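Local coordinates for possible thiamine biosynthesis enzyme (Candida albicans, PDB 2X7Q), which is of unknown function but has the periplasmic-binding-protein fold and probably binds a small ligand, perhaps one connected with thiamine biosynthesis, at residues 17-22 with 44-49. The protein carries 1 engineered substitution. Sequence-based numbering, arbitrary orientation.
Sequences LKVAYI and LSIEFV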
ATOM      1  N   LEU A  17      -7.846 -20.057   2.319  1.00 15.53           N
ATOM      2  CA  LEU A  17      -7.748 -18.679   1.868  1.00 14.77           C
ATOM      3  C   LEU A  17      -6.297 -18.279   1.617  1.00 15.44           C
ATOM      4  O   LEU A  17      -5.484 -18.251   2.542  1.00 15.35           O
ATOM      5  CB  LEU A  17      -8.373 -17.750   2.909  1.00 15.64           C
ATOM      6  CG  LEU A  17      -8.988 -16.447   2.407  1.00 15.08           C
ATOM      7  CD1 LEU A  17     -10.145 -16.741   1.471  1.00 16.83           C
ATOM      8  CD2 LEU A  17      -9.450 -15.606   3.584  1.00 15.95           C
ATOM      9  N   LYS A  18      -5.978 -17.976   0.362  1.00 13.87           N
ATOM     10  CA  LYS A  18      -4.638 -17.529   0.001  1.00 14.13           C
ATOM     11  C   LYS A  18      -4.555 -16.006   0.072  1.00 12.62           C
ATOM     12  O   LYS A  18      -5.181 -15.303  -0.723  1.00 12.69           O
ATOM     13  CB  LYS A  18      -4.266 -18.016  -1.401  1.00 13.68           C
ATOM     14  CG  LYS A  18      -4.287 -19.526  -1.558  1.00 17.26           C
ATOM     15  CD  LYS A  18      -3.765 -19.957  -2.920  1.00 18.04           C
ATOM     16  CE  LYS A  18      -2.297 -19.611  -3.088  0.87 18.16           C
ATOM     17  NZ  LYS A  18      -1.774 -20.014  -4.423  0.71 18.28           N
ATOM     18  N   VAL A  19      -3.784 -15.503   1.029  1.00 12.69           N
ATOM     19  CA  VAL A  19      -3.688 -14.064   1.255  1.00 12.28           C
ATOM     20  C   VAL A  19      -2.330 -13.508   0.832  1.00 12.14           C
ATOM     21  O   VAL A  19      -1.290 -13.895   1.369  1.00 12.57           O
ATOM     22  CB  VAL A  19      -3.941 -13.716   2.734  1.00 12.36           C
ATOM     23  CG1 VAL A  19      -3.809 -12.220   2.959  1.00 12.83           C
ATOM     24  CG2 VAL A  19      -5.312 -14.210   3.171  1.00 11.57           C
ATOM     25  N   ALA A  20      -2.349 -12.596  -0.136  1.00 11.63           N
ATOM     26  CA  ALA A  20      -1.128 -11.949  -0.608  1.00 11.82           C
ATOM     27  C   ALA A  20      -0.844 -10.685   0.195  1.00 11.24           C
ATOM     28  O   ALA A  20      -1.724  -9.841   0.357  1.00 11.13           O
ATOM     29  CB  ALA A  20      -1.234 -11.623  -2.080  1.00 12.04           C
ATOM     30  N   TYR A  21       0.379 -10.566   0.703  1.00 11.61           N
ATOM     31  CA  TYR A  21       0.770  -9.411   1.505  1.00 12.48           C
ATOM     32  C   TYR A  21       2.155  -8.906   1.110  1.00 12.43           C
ATOM     33  O   TYR A  21       2.912  -9.599   0.427  1.00 12.67           O
ATOM     34  CB  TYR A  21       0.767  -9.773   2.990  1.00 11.39           C
ATOM     35  CG  TYR A  21       1.957 -10.610   3.411  1.00 12.77           C
ATOM     36  CD1 TYR A  21       3.068 -10.024   4.006  1.00 13.62           C
ATOM     37  CD2 TYR A  21       1.970 -11.983   3.210  1.00 13.08           C
ATOM     38  CE1 TYR A  21       4.157 -10.784   4.394  1.00 14.13           C
ATOM     39  CE2 TYR A  21       3.052 -12.751   3.594  1.00 14.42           C
ATOM     40  CZ  TYR A  21       4.143 -12.148   4.184  1.00 15.61           C
ATOM     41  OH  TYR A  21       5.219 -12.918   4.562  1.00 15.40           O
ATOM     42  N   ILE A  22       2.484  -7.699   1.556  1.00 11.42           N
ATOM     43  CA  ILE A  22       3.799  -7.125   1.306  1.00 12.77           C
ATOM     44  C   ILE A  22       4.618  -7.118   2.592  1.00 12.72           C
ATOM     45  O   ILE A  22       4.202  -6.538   3.592  1.00 12.04           O
ATOM     46  CB  ILE A  22       3.695  -5.694   0.754  1.00 11.48           C
ATOM     47  CG1 ILE A  22       2.797  -5.669  -0.484  1.00 13.17           C
ATOM     48  CG2 ILE A  22       5.078  -5.143   0.434  1.00 14.03           C
ATOM     49  CD1 ILE A  22       2.547  -4.285  -1.031  1.00 14.17           C
ATOM     50  N   LEU A  44     -10.116 -20.972  10.426  1.00 16.84           N
ATOM     51  CA  LEU A  44      -9.560 -20.570   9.140  1.00 16.12           C
ATOM     52  C   LEU A  44      -8.257 -21.303   8.833  1.00 17.34           C
ATOM     53  O   LEU A  44      -7.519 -21.683   9.742  1.00 17.32           O
ATOM     54  CB  LEU A  44      -9.314 -19.060   9.113  1.00 16.23           C
ATOM     55  CG  LEU A  44     -10.518 -18.128   9.250  1.00 15.87           C
ATOM     56  CD1 LEU A  44     -10.057 -16.692   9.457  1.00 15.10           C
ATOM     57  CD2 LEU A  44     -11.429 -18.230   8.036  1.00 16.08           C
ATOM     58  N   SER A  45      -7.988 -21.503   7.547  1.00 16.46           N
ATOM     59  CA  SER A  45      -6.710 -22.040   7.095  1.00 16.31           C
ATOM     60  C   SER A  45      -6.105 -21.080   6.081  1.00 16.62           C
ATOM     61  O   SER A  45      -6.455 -21.105   4.900  1.00 15.34           O
ATOM     62  CB  SER A  45      -6.900 -23.428   6.479  1.00 17.48           C
ATOM     63  OG  SER A  45      -7.776 -23.385   5.360  1.00 20.23           O
ATOM     64  N   ILE A  46      -5.200 -20.230   6.551  1.00 16.97           N
ATOM     65  CA  ILE A  46      -4.659 -19.165   5.721  1.00 16.18           C
ATOM     66  C   ILE A  46      -3.280 -19.494   5.163  1.00 15.48           C
ATOM     67  O   ILE A  46      -2.356 -19.804   5.914  1.00 16.62           O
ATOM     68  CB  ILE A  46      -4.575 -17.834   6.498  1.00 15.61           C
ATOM     69  CG1 ILE A  46      -5.913 -17.515   7.160  1.00 15.08           C
ATOM     70  CG2 ILE A  46      -4.144 -16.704   5.574  1.00 14.58           C
ATOM     71  CD1 ILE A  46      -7.056 -17.337   6.188  1.00 15.05           C
ATOM     72  N   GLU A  47      -3.150 -19.429   3.841  1.00 15.61           N
ATOM     73  CA  GLU A  47      -1.856 -19.584   3.187  1.00 15.60           C
ATOM     74  C   GLU A  47      -1.354 -18.226   2.714  1.00 14.52           C
ATOM     75  O   GLU A  47      -1.821 -17.699   1.703  1.00 15.67           O
ATOM     76  CB  GLU A  47      -1.956 -20.547   2.005  1.00 15.52           C
ATOM     77  CG  GLU A  47      -0.674 -20.647   1.190  1.00 17.62           C
ATOM     78  CD  GLU A  47      -0.810 -21.561  -0.011  0.51 19.16           C
ATOM     79  OE1 GLU A  47      -1.707 -22.431  -0.001  0.45 19.48           O
ATOM     80  OE2 GLU A  47      -0.019 -21.409  -0.966  0.54 20.46           O
ATOM     81  N   PHE A  48      -0.405 -17.661   3.452  1.00 14.26           N
ATOM     82  CA  PHE A  48       0.131 -16.345   3.123  1.00 13.44           C
ATOM     83  C   PHE A  48       1.101 -16.393   1.950  1.00 14.65           C
ATOM     84  O   PHE A  48       1.963 -17.269   1.877  1.00 15.63           O
ATOM     85  CB  PHE A  48       0.807 -15.714   4.342  1.00 15.40           C
ATOM     86  CG  PHE A  48      -0.157 -15.217   5.381  1.00 15.01           C
ATOM     87  CD1 PHE A  48      -0.519 -16.016   6.455  1.00 15.51           C
ATOM     88  CD2 PHE A  48      -0.710 -13.951   5.280  1.00 14.03           C
ATOM     89  CE1 PHE A  48      -1.407 -15.558   7.411  1.00 14.62           C
ATOM     90  CE2 PHE A  48      -1.599 -13.487   6.232  1.00 13.31           C
ATOM     91  CZ  PHE A  48      -1.949 -14.292   7.297  1.00 14.38           C
ATOM     92  N   VAL A  49       0.950 -15.441   1.035  1.00 14.58           N
ATOM     93  CA  VAL A  49       1.831 -15.326  -0.120  1.00 14.72           C
ATOM     94  C   VAL A  49       2.593 -14.006  -0.078  1.00 14.21           C
ATOM     95  O   VAL A  49       2.014 -12.938  -0.268  1.00 13.97           O
ATOM     96  CB  VAL A  49       1.041 -15.417  -1.440  1.00 13.65           C
ATOM     97  CG1 VAL A  49       1.963 -15.192  -2.630  1.00 14.69           C
ATOM     98  CG2 VAL A  49       0.338 -16.763  -1.549  1.00 14.10           C
TER
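Strands 17-21 and 46-49 run parallel, their axes 27° apart, joined by five backbone hydrogen bonds in which the amides of Leu17, Val19 and Tyr21 reach the carbonyls of Ser45, Glu47 and Val49, while Glu47 and Val49 give their own N-H groups to the carbonyl oxygens of Leu17 and Val19. The shortest, from Val49 N to Val19 O, measures 2.7 Å. Four of these carbonyl oxygens, those of Leu17, Val19, Glu47 and Val49, also receive a CA-H contact from across the strands.

One face of the pair is apolar. Ile46 CD1 packs alongside Leu17, 3.6 Å from Leu17 CB, while the other branch of Ile46, CG2, lies 3.7 Å from Val19 CG2 and also covers one face of the Phe48 ring toward its rim. Phe48 lies beside Val19, with Phe48 CD2 4.1 Å from Val19 CB. Further along, the edge of Phe48 is directed at the face of Tyr21 in an offset edge-to-face pair, ring planes at 83°. Tyr21 has its ring between backbone N and carbonyl carbon (chi1 76°), which carries CE2 to 3.8 Å from Phe48 CB.

The two strands are the first two of a five-stranded sheet in one lobe of the periplasmic-binding-protein fold, linked by helices 28-35 and 38-41 in a beta-alpha-beta crossover. Strand 46-50 forms the sheet's margin within the chain, whereas 17-21 also pairs with strand 69-73; helix 216-235 covers Leu17 and Val19.

On the other face Lys18 and Glu47 lie side by side, pointing the same way. A bend at chi3 brings Lys18 CE to 3.6 Å from Glu47 OE2, but Lys18 NZ stays 4.1 Å from that oxygen, too far for a salt bridge, so any attraction is probably long-range. Beyond them, Ala20 sits next to Val49 and packs against helix 55-63.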